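Local atomic coordinates of carboxypeptidase A (Helicoverpa armigera, PDB entry 1JQG), a protein that probably acts as a zinc-dependent metallocarboxypeptidase of the M14 family, made as a precursor with an N-terminal activation peptide. Residues V37-D42 and K78-Q83; G61-P66 and E71-F76; D46-V51 and S266-S271; G309-Y314 and H357-A362. All blocks are in the same frame, centred on the assembly; numbering follows the deposited sequence.

Contact 1: residues V37-D42 and K78-Q83; sequences VKLVHD and KQSGVQ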
# COMPACT_ATOMS: atom_id res chain seq x y z
N VAL A 37 22.95 -9.98 1.58
CA VAL A 37 21.60 -9.65 1.18
C VAL A 37 20.80 -10.91 0.83
O VAL A 37 19.64 -11.03 1.18
CB VAL A 37 21.57 -8.67 -0.00
CG1 VAL A 37 20.15 -8.35 -0.45
CG2 VAL A 37 22.23 -7.34 0.36
N LYS A 38 21.43 -11.82 0.11
CA LYS A 38 20.88 -13.10 -0.29
C LYS A 38 20.78 -14.03 0.93
O LYS A 38 19.78 -14.66 1.24
CB LYS A 38 21.76 -13.75 -1.36
CG LYS A 38 21.20 -14.27 -2.66
CD LYS A 38 19.96 -15.14 -2.48
CE LYS A 38 19.25 -15.34 -3.82
NZ LYS A 38 20.26 -15.73 -4.86
N LEU A 39 21.85 -14.07 1.70
CA LEU A 39 21.97 -14.87 2.90
C LEU A 39 20.78 -14.64 3.82
O LEU A 39 20.06 -15.56 4.22
CB LEU A 39 23.24 -14.52 3.66
CG LEU A 39 23.70 -15.40 4.82
CD1 LEU A 39 23.98 -16.84 4.41
CD2 LEU A 39 24.96 -14.79 5.43
N VAL A 40 20.59 -13.38 4.21
CA VAL A 40 19.58 -12.98 5.19
C VAL A 40 18.18 -13.17 4.64
O VAL A 40 17.29 -13.66 5.34
CB VAL A 40 19.77 -11.53 5.67
CG1 VAL A 40 18.72 -11.08 6.65
CG2 VAL A 40 21.14 -11.39 6.33
N HIS A 41 18.01 -12.89 3.36
CA HIS A 41 16.73 -12.96 2.67
C HIS A 41 16.15 -14.36 2.66
O HIS A 41 15.01 -14.52 3.09
CB HIS A 41 16.84 -12.45 1.23
CG HIS A 41 15.52 -12.41 0.52
ND1 HIS A 41 14.57 -11.45 0.77
CD2 HIS A 41 15.01 -13.23 -0.43
CE1 HIS A 41 13.52 -11.68 0.00
NE2 HIS A 41 13.76 -12.76 -0.74
N ASP A 42 16.92 -15.35 2.26
CA ASP A 42 16.51 -16.74 2.21
C ASP A 42 16.21 -17.26 3.62
O ASP A 42 15.25 -18.00 3.83
CB ASP A 42 17.60 -17.59 1.56
CG ASP A 42 17.84 -17.25 0.11
OD1 ASP A 42 16.93 -16.69 -0.53
OD2 ASP A 42 18.94 -17.54 -0.40
N LYS A 78 24.76 -14.27 14.06
CA LYS A 78 26.04 -14.30 14.76
C LYS A 78 27.11 -15.16 14.07
O LYS A 78 28.21 -14.69 13.80
CB LYS A 78 25.85 -14.73 16.22
CG LYS A 78 27.14 -14.86 17.01
CD LYS A 78 27.67 -16.28 17.12
CE LYS A 78 29.07 -16.46 17.66
NZ LYS A 78 30.12 -16.02 16.69
N GLN A 79 26.74 -16.36 13.62
CA GLN A 79 27.66 -17.24 12.94
C GLN A 79 27.86 -16.86 11.48
O GLN A 79 28.78 -17.35 10.82
CB GLN A 79 27.20 -18.69 13.04
CG GLN A 79 25.93 -19.01 12.28
CD GLN A 79 25.54 -20.48 12.39
OE1 GLN A 79 24.99 -20.92 13.40
NE2 GLN A 79 25.82 -21.27 11.35
N SER A 80 27.00 -16.00 10.96
CA SER A 80 27.13 -15.50 9.60
C SER A 80 27.88 -14.18 9.50
O SER A 80 28.15 -13.68 8.40
CB SER A 80 25.73 -15.36 8.99
OG SER A 80 25.19 -16.66 8.79
N GLY A 81 28.16 -13.54 10.63
CA GLY A 81 28.82 -12.25 10.65
C GLY A 81 27.93 -11.07 10.29
O GLY A 81 28.45 -9.98 10.01
N VAL A 82 26.61 -11.22 10.35
CA VAL A 82 25.67 -10.17 9.99
C VAL A 82 25.26 -9.40 11.24
O VAL A 82 24.83 -9.99 12.22
CB VAL A 82 24.42 -10.69 9.26
CG1 VAL A 82 23.40 -9.62 8.92
CG2 VAL A 82 24.83 -11.35 7.94
N GLN A 83 25.48 -8.09 11.26
CA GLN A 83 25.08 -7.22 12.33
C GLN A 83 23.56 -7.14 12.51
O GLN A 83 22.80 -7.08 11.53
CB GLN A 83 25.60 -5.79 12.14
CG GLN A 83 27.10 -5.73 11.93
CD GLN A 83 27.56 -4.35 11.50
OE1 GLN A 83 27.91 -4.11 10.34
NE2 GLN A 83 27.57 -3.43 12.46
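L39 and V40, on one flank of helix 34-46, meet S80 and V82 where helix 70-80 ends and the chain turns into strand 83-88. The tightly packed part is purely apolar. V40 puts CG2 against the fork of V82, 3.9 Å from its CG1 and 4.0 Å from its CG2, the two valines crossing at a slant; both residues are buried. With CG1 of V40 anti to its backbone N (chi1 178°), CG2 is the branch left to face V82. V40 is backed by V31 of the loop before its helix, and V82 by L77 of helix 70-80.

L39 and S80 lie at the solvent side, both partly exposed, although in close contact. CD2 of L39 rests 3.7 Å from CB of S80 and 4.3 Å from CG2 of V82, so one methyl spans both partners. OG of S80, placed beside its own backbone N (chi1 -70°), hydrogen-bonds to the carbonyl O of F76 one turn back. That bond satisfies the hydroxyl within its own helix, so S80 meets the leucine by plain packing through CB and OG. Next in the chain, exposed G81 closes the helix in a Schellman motif with positive phi (77°), after which V82 points back toward helix 34-46. Two helices side by side on one antiparallel sheet, in the order strand-helix-strand-strand-helix-strand, form the ferredoxin-like open sandwich of procarboxypeptidase activation domains.

Contact 2: residues G61-P66 and E71-F76; sequences GKVLVP and EIFENF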
# COMPACT_ATOMS: atom_id res chain seq x y z
N GLY A 61 17.36 -3.19 7.22
CA GLY A 61 15.95 -3.54 7.18
C GLY A 61 15.42 -3.92 8.54
O GLY A 61 16.16 -3.97 9.52
N LYS A 62 14.10 -4.05 8.63
CA LYS A 62 13.43 -4.42 9.86
C LYS A 62 12.62 -5.71 9.70
O LYS A 62 11.97 -5.92 8.68
CB LYS A 62 12.57 -3.26 10.33
CG LYS A 62 13.37 -2.08 10.83
CD LYS A 62 12.57 -1.13 11.72
CE LYS A 62 13.40 0.12 12.01
NZ LYS A 62 12.65 1.28 12.54
N VAL A 63 12.70 -6.56 10.74
CA VAL A 63 11.95 -7.83 10.69
C VAL A 63 11.32 -8.15 12.03
O VAL A 63 11.94 -7.93 13.08
CB VAL A 63 12.89 -8.97 10.19
CG1 VAL A 63 14.16 -8.99 11.01
CG2 VAL A 63 12.23 -10.33 10.10
N LEU A 64 10.05 -8.61 11.99
CA LEU A 64 9.36 -9.01 13.21
C LEU A 64 9.58 -10.49 13.53
O LEU A 64 9.27 -11.34 12.72
CB LEU A 64 7.86 -8.73 13.05
CG LEU A 64 6.97 -9.01 14.28
CD1 LEU A 64 7.37 -8.00 15.34
CD2 LEU A 64 5.54 -8.90 13.85
N VAL A 65 10.23 -10.80 14.63
CA VAL A 65 10.61 -12.15 15.00
C VAL A 65 9.87 -12.65 16.24
O VAL A 65 9.85 -12.03 17.31
CB VAL A 65 12.12 -12.26 15.28
CG1 VAL A 65 12.48 -13.69 15.73
CG2 VAL A 65 12.96 -11.70 14.11
N PRO A 66 9.16 -13.76 16.12
CA PRO A 66 8.44 -14.40 17.21
C PRO A 66 9.31 -14.75 18.40
O PRO A 66 10.50 -15.04 18.28
CB PRO A 66 7.83 -15.66 16.59
CG PRO A 66 7.73 -15.31 15.13
CD PRO A 66 8.99 -14.53 14.85
N GLU A 71 15.99 -16.80 19.60
CA GLU A 71 17.29 -17.41 19.85
C GLU A 71 17.89 -18.02 18.59
O GLU A 71 19.09 -17.88 18.33
CB GLU A 71 17.17 -18.48 20.95
CG GLU A 71 18.50 -18.96 21.51
CD GLU A 71 18.35 -19.77 22.79
OE1 GLU A 71 18.01 -20.99 22.74
OE2 GLU A 71 18.56 -19.22 23.90
N ILE A 72 17.08 -18.72 17.80
CA ILE A 72 17.53 -19.32 16.55
C ILE A 72 17.91 -18.26 15.53
O ILE A 72 18.86 -18.42 14.76
CB ILE A 72 16.43 -20.22 15.95
CG1 ILE A 72 16.03 -21.34 16.92
CG2 ILE A 72 16.88 -20.80 14.63
CD1 ILE A 72 14.81 -22.12 16.40
N PHE A 73 17.14 -17.17 15.49
CA PHE A 73 17.30 -16.10 14.53
C PHE A 73 18.64 -15.40 14.70
O PHE A 73 19.39 -15.27 13.72
CB PHE A 73 16.15 -15.10 14.63
CG PHE A 73 16.36 -13.81 13.88
CD1 PHE A 73 16.72 -12.64 14.52
CD2 PHE A 73 16.17 -13.81 12.50
CE1 PHE A 73 16.87 -11.48 13.77
CE2 PHE A 73 16.33 -12.66 11.76
CZ PHE A 73 16.68 -11.49 12.40
N GLU A 74 18.96 -14.98 15.93
CA GLU A 74 20.15 -14.22 16.19
C GLU A 74 21.38 -15.12 16.29
O GLU A 74 22.51 -14.64 16.19
CB GLU A 74 20.05 -13.39 17.47
CG GLU A 74 19.70 -14.13 18.71
CD GLU A 74 19.59 -13.24 19.93
OE1 GLU A 74 20.36 -13.61 20.86
OE2 GLU A 74 18.79 -12.26 19.97
N ASN A 75 21.14 -16.42 16.40
CA ASN A 75 22.17 -17.42 16.39
C ASN A 75 22.80 -17.51 15.01
O ASN A 75 24.02 -17.59 14.94
CB ASN A 75 21.59 -18.80 16.75
CG ASN A 75 22.65 -19.79 17.19
OD1 ASN A 75 22.94 -19.86 18.39
ND2 ASN A 75 23.21 -20.52 16.23
N PHE A 76 21.95 -17.53 13.99
CA PHE A 76 22.36 -17.59 12.60
C PHE A 76 23.10 -16.34 12.16
O PHE A 76 24.13 -16.42 11.50
CB PHE A 76 21.14 -17.80 11.70
CG PHE A 76 21.41 -17.73 10.23
CD1 PHE A 76 21.88 -18.86 9.57
CD2 PHE A 76 21.22 -16.57 9.48
CE1 PHE A 76 22.13 -18.83 8.21
CE2 PHE A 76 21.47 -16.55 8.13
CZ PHE A 76 21.93 -17.67 7.49
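V65 and V63, two residues apart on strand 61-65, both touch the phenyl ring of F73 on helix 70-80. One of the two is a CH-pi contact: CG2 of V65 lies over one face of the ring, 3.8 Å from its centroid and only 7° off the normal, so the methyl is centred on the ring. The other methyl, CG1, reaches back along the side chain to CB of F73 at 4.1 Å. V63 meets the far end of the phenylalanine, its CG1 standing 3.8 Å from CZ. F73 reaches this place because CG is anti to its backbone N (chi1 168°), which carries the ring off the helix toward the sheet.

In the next shell the same ring meets Y27, with the planes at about 50°, and touches V29, L49 and F43. The strand that offers the valines is held by backbone hydrogen bonds of V63 with Y27 and of V65 with A25, which tie it to strand 25-30, while L64 between them points to the other side of the sheet. An aromatic side chain of a helix lying on valines of the antiparallel sheet forms part of the hydrophobic core of the alpha/beta open sandwich that this activation peptide adopts.

Contact 3: residues D46-V51 and S266-S271; sequences DLMLDV and SSSVCS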
# COMPACT_ATOMS: atom_id res chain seq x y z
N ASP A 46 12.71 -19.03 4.91
CA ASP A 46 12.62 -20.42 5.39
C ASP A 46 12.13 -20.47 6.83
O ASP A 46 11.54 -21.44 7.31
CB ASP A 46 13.99 -21.11 5.32
CG ASP A 46 14.54 -21.15 3.90
OD1 ASP A 46 15.76 -20.92 3.76
OD2 ASP A 46 13.77 -21.42 2.95
N LEU A 47 12.36 -19.40 7.59
CA LEU A 47 11.89 -19.29 8.96
C LEU A 47 10.51 -18.66 8.98
O LEU A 47 9.87 -18.57 10.00
CB LEU A 47 12.84 -18.49 9.83
CG LEU A 47 12.96 -18.92 11.30
CD1 LEU A 47 13.30 -20.40 11.39
CD2 LEU A 47 14.04 -18.17 12.10
N MET A 48 10.03 -18.25 7.83
CA MET A 48 8.75 -17.56 7.64
C MET A 48 8.54 -16.36 8.56
O MET A 48 7.56 -16.28 9.30
CB MET A 48 7.58 -18.54 7.72
CG MET A 48 7.61 -19.65 6.68
SD MET A 48 6.44 -20.98 6.93
CE MET A 48 7.03 -21.85 8.34
N LEU A 49 9.49 -15.45 8.57
CA LEU A 49 9.43 -14.25 9.39
C LEU A 49 8.70 -13.11 8.67
O LEU A 49 8.61 -13.08 7.46
CB LEU A 49 10.84 -13.76 9.79
CG LEU A 49 11.72 -14.83 10.45
CD1 LEU A 49 13.17 -14.38 10.54
CD2 LEU A 49 11.12 -15.15 11.83
N ASP A 50 8.21 -12.16 9.45
CA ASP A 50 7.55 -10.97 8.92
C ASP A 50 8.60 -9.90 8.62
O ASP A 50 9.05 -9.17 9.52
CB ASP A 50 6.52 -10.47 9.94
CG ASP A 50 5.67 -9.34 9.42
OD1 ASP A 50 5.78 -9.03 8.22
OD2 ASP A 50 4.89 -8.73 10.18
N VAL A 51 8.99 -9.80 7.36
CA VAL A 51 9.93 -8.80 6.89
C VAL A 51 9.26 -7.48 6.56
O VAL A 51 8.55 -7.35 5.55
CB VAL A 51 10.66 -9.31 5.62
CG1 VAL A 51 11.67 -8.27 5.13
CG2 VAL A 51 11.32 -10.64 5.93
N SER A 266 6.68 -16.61 -2.63
CA SER A 266 6.66 -17.82 -1.86
C SER A 266 5.61 -18.83 -2.32
O SER A 266 4.49 -18.52 -2.74
CB SER A 266 6.40 -17.54 -0.37
OG SER A 266 6.31 -18.86 0.19
N SER A 267 5.89 -20.10 -2.05
CA SER A 267 5.05 -21.20 -2.48
C SER A 267 4.36 -21.83 -1.29
O SER A 267 3.54 -22.73 -1.45
CB SER A 267 5.88 -22.25 -3.21
OG SER A 267 6.24 -21.64 -4.45
N SER A 268 4.64 -21.30 -0.12
CA SER A 268 4.04 -21.77 1.13
C SER A 268 2.93 -20.82 1.55
O SER A 268 3.08 -19.60 1.52
CB SER A 268 5.10 -21.83 2.23
OG SER A 268 4.56 -22.31 3.47
N VAL A 269 1.83 -21.31 2.04
CA VAL A 269 0.66 -20.55 2.42
C VAL A 269 0.90 -19.92 3.78
O VAL A 269 0.26 -18.96 4.22
CB VAL A 269 -0.63 -21.40 2.53
CG1 VAL A 269 -1.83 -20.47 2.58
CG2 VAL A 269 -0.76 -22.32 1.35
N CYS A 270 1.90 -20.45 4.48
CA CYS A 270 2.26 -19.93 5.80
C CYS A 270 3.12 -18.69 5.69
O CYS A 270 3.26 -17.92 6.64
CB CYS A 270 3.02 -21.04 6.54
SG CYS A 270 1.98 -22.51 6.86
N SER A 271 3.68 -18.46 4.51
CA SER A 271 4.45 -17.23 4.26
C SER A 271 3.57 -16.02 4.00
O SER A 271 2.48 -16.18 3.41
CB SER A 271 5.39 -17.46 3.08
OG SER A 271 6.08 -16.26 2.78
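The interface between the activation peptide and the disulfide-bearing loop of the carboxypeptidase is made here by one side chain, M48, laid against C270. Its sulfur SD comes to 3.4 Å from CB of C270, a snug approach to the methylene and not to the cystine sulfur. The same SD is 4.2 Å from OG of S268 and 4.5 Å from the backbone N of S271, so the sulfur lies against the bend of that loop, with the CE methyl turned away from it. CG beside the backbone N of M48 (chi1 -60°) and an extended chi2 (169°) carry SD to the loop; the bend at chi3 affects only CE.

Both backbones are tightly turned at this point. M48 has positive phi and closes helix 34-46 in a Schellman motif, which lets its side chain project from the corner before strand 50-53 begins. Opposite it, S268 to S271 form a type I beta turn, and just ahead S266 OG accepts the backbone N-H of S268 at 3.0 Å through a nearly straight bond (168°), an ST turn. A weak bond runs from C270 N to S268 OG, and SG of C270 is joined to C248. Two residues past M48, D50 makes a salt bridge with R183, which lies between the zinc ligands H181 and E184 in sequence. K236 is hydrogen-bonded to the carbonyl O of S271.

Contact 4: residues G309-Y314 and H357-A362; sequences GSMILY and HVLYAA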
# COMPACT_ATOMS: atom_id res chain seq x y z
N GLY A 309 8.20 3.34 3.61
CA GLY A 309 9.46 3.54 2.96
C GLY A 309 9.89 4.92 2.46
O GLY A 309 11.06 5.23 2.20
N SER A 310 8.91 5.76 2.11
CA SER A 310 9.16 7.09 1.58
C SER A 310 9.86 6.97 0.22
O SER A 310 10.92 7.55 -0.08
CB SER A 310 9.95 8.00 2.51
OG SER A 310 9.27 8.17 3.74
N MET A 311 9.25 6.24 -0.68
CA MET A 311 9.77 6.01 -2.00
C MET A 311 8.69 5.85 -3.05
O MET A 311 7.55 5.52 -2.74
CB MET A 311 10.66 4.75 -2.10
CG MET A 311 10.28 3.61 -1.20
SD MET A 311 11.47 2.29 -0.93
CE MET A 311 12.41 2.76 0.48
N ILE A 312 9.01 6.23 -4.28
CA ILE A 312 8.14 6.02 -5.43
C ILE A 312 8.83 5.07 -6.39
O ILE A 312 9.90 5.48 -6.84
CB ILE A 312 7.87 7.37 -6.13
CG1 ILE A 312 7.08 8.31 -5.21
CG2 ILE A 312 7.11 7.32 -7.44
CD1 ILE A 312 7.08 9.74 -5.66
N LEU A 313 8.31 3.84 -6.55
CA LEU A 313 8.98 2.82 -7.38
C LEU A 313 8.18 2.53 -8.65
O LEU A 313 6.99 2.84 -8.75
CB LEU A 313 9.13 1.48 -6.64
CG LEU A 313 9.84 1.54 -5.28
CD1 LEU A 313 11.10 2.41 -5.29
CD2 LEU A 313 8.96 2.11 -4.17
N TYR A 314 8.87 1.93 -9.58
CA TYR A 314 8.32 1.54 -10.88
C TYR A 314 9.22 0.49 -11.49
O TYR A 314 10.15 -0.01 -10.85
CB TYR A 314 8.31 2.77 -11.83
CG TYR A 314 9.73 3.33 -12.10
CD1 TYR A 314 10.56 2.73 -13.05
CD2 TYR A 314 10.20 4.45 -11.38
CE1 TYR A 314 11.85 3.24 -13.28
CE2 TYR A 314 11.49 4.95 -11.62
CZ TYR A 314 12.32 4.34 -12.56
OH TYR A 314 13.58 4.81 -12.78
N HIS A 357 15.88 -2.59 -8.07
CA HIS A 357 17.08 -1.86 -7.74
C HIS A 357 17.05 -1.30 -6.34
O HIS A 357 18.06 -1.39 -5.65
CB HIS A 357 17.34 -0.71 -8.74
CG HIS A 357 17.69 -1.17 -10.12
ND1 HIS A 357 18.28 -2.41 -10.37
CD2 HIS A 357 17.57 -0.56 -11.32
CE1 HIS A 357 18.48 -2.55 -11.66
NE2 HIS A 357 18.05 -1.44 -12.26
N VAL A 358 15.92 -0.70 -5.95
CA VAL A 358 15.80 -0.09 -4.62
C VAL A 358 15.54 -1.11 -3.53
O VAL A 358 16.17 -1.13 -2.48
CB VAL A 358 14.68 0.97 -4.63
CG1 VAL A 358 14.42 1.60 -3.27
CG2 VAL A 358 15.05 2.05 -5.66
N LEU A 359 14.53 -1.97 -3.70
CA LEU A 359 14.19 -2.96 -2.69
C LEU A 359 14.77 -4.32 -3.03
O LEU A 359 15.95 -4.58 -2.76
CB LEU A 359 12.67 -3.07 -2.47
CG LEU A 359 11.98 -1.77 -2.01
CD1 LEU A 359 10.45 -1.92 -1.97
CD2 LEU A 359 12.55 -1.38 -0.66
N TYR A 360 13.95 -5.24 -3.54
CA TYR A 360 14.39 -6.60 -3.84
C TYR A 360 13.48 -7.20 -4.92
O TYR A 360 12.39 -6.69 -5.24
CB TYR A 360 14.34 -7.49 -2.61
CG TYR A 360 15.29 -8.68 -2.65
CD1 TYR A 360 16.61 -8.56 -2.26
CD2 TYR A 360 14.88 -9.93 -3.09
CE1 TYR A 360 17.49 -9.63 -2.30
CE2 TYR A 360 15.74 -11.01 -3.14
CZ TYR A 360 17.05 -10.86 -2.75
OH TYR A 360 17.95 -11.89 -2.77
N ALA A 361 13.92 -8.32 -5.50
CA ALA A 361 13.14 -8.96 -6.56
C ALA A 361 11.72 -9.27 -6.09
O ALA A 361 11.51 -9.83 -5.04
CB ALA A 361 13.88 -10.17 -7.12
N ALA A 362 10.75 -8.92 -6.91
CA ALA A 362 9.34 -9.13 -6.61
C ALA A 362 8.56 -9.32 -7.91
O ALA A 362 8.85 -8.73 -8.93
CB ALA A 362 8.71 -7.96 -5.86
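None of the four residues that touch, M311 and L313 against V358 and L359, carries a flat group, so the rings of these segments lie outside the contact itself. The ring of Y360, just past L359, stacks on the imidazole of H41 in the activation peptide, and that of Y314 packs against L328 of helix 325-340.

The contact itself is made by sulfur and aliphatic carbons. M311, extended at chi2 (-165°), brings SD to 3.8 Å from CG1 of V358 and the same distance from CD2 of L359; the bend at chi3 places only its methyl CE. V358 is also met by L313, whose CD1 sits on its isopropyl group, 3.9 Å from CB and 4.0 Å from each of the two methyls. CG1 of V358, anti to its backbone N (chi1 177°), thus belongs to both halves of the contact.

Strand 311-314 lies between 377-383 and 351-354 in the sheet; S310 and M311 face E382 together in a G1 beta bulge, and the M311 side chain comes within about 4 Å of that of E382, the predicted proton donor/acceptor. R59 of the activation peptide hydrogen-bonds to the carbonyl O of V358. The contact is wholly apolar, which implies that these four side chains are held together by close packing and not by directional bonds, beside the probable catalytic glutamate.

In the fold
Contacts 1 and 2 share helix 70-80 and lie about 10 Å apart, centre to centre; they join where CD1 of L39 comes to 3.8 Å from CZ of F76. Contact 3 follows about 14 Å from contact 2 (centres), and the two meet in the sheet, L64 N lying 2.7 Å from D50 O in a probable hydrogen bond. These three belong wholly or partly to the activation peptide. Contact 4 lies in the enzyme, yet V37 CG1 of contact 1 packs 3.5 Å from CE1 of Y360 in contact 4. The side chain of L359 is about 8 Å from the zinc ion. The side chain of S271 is about 14 Å from the zinc ion.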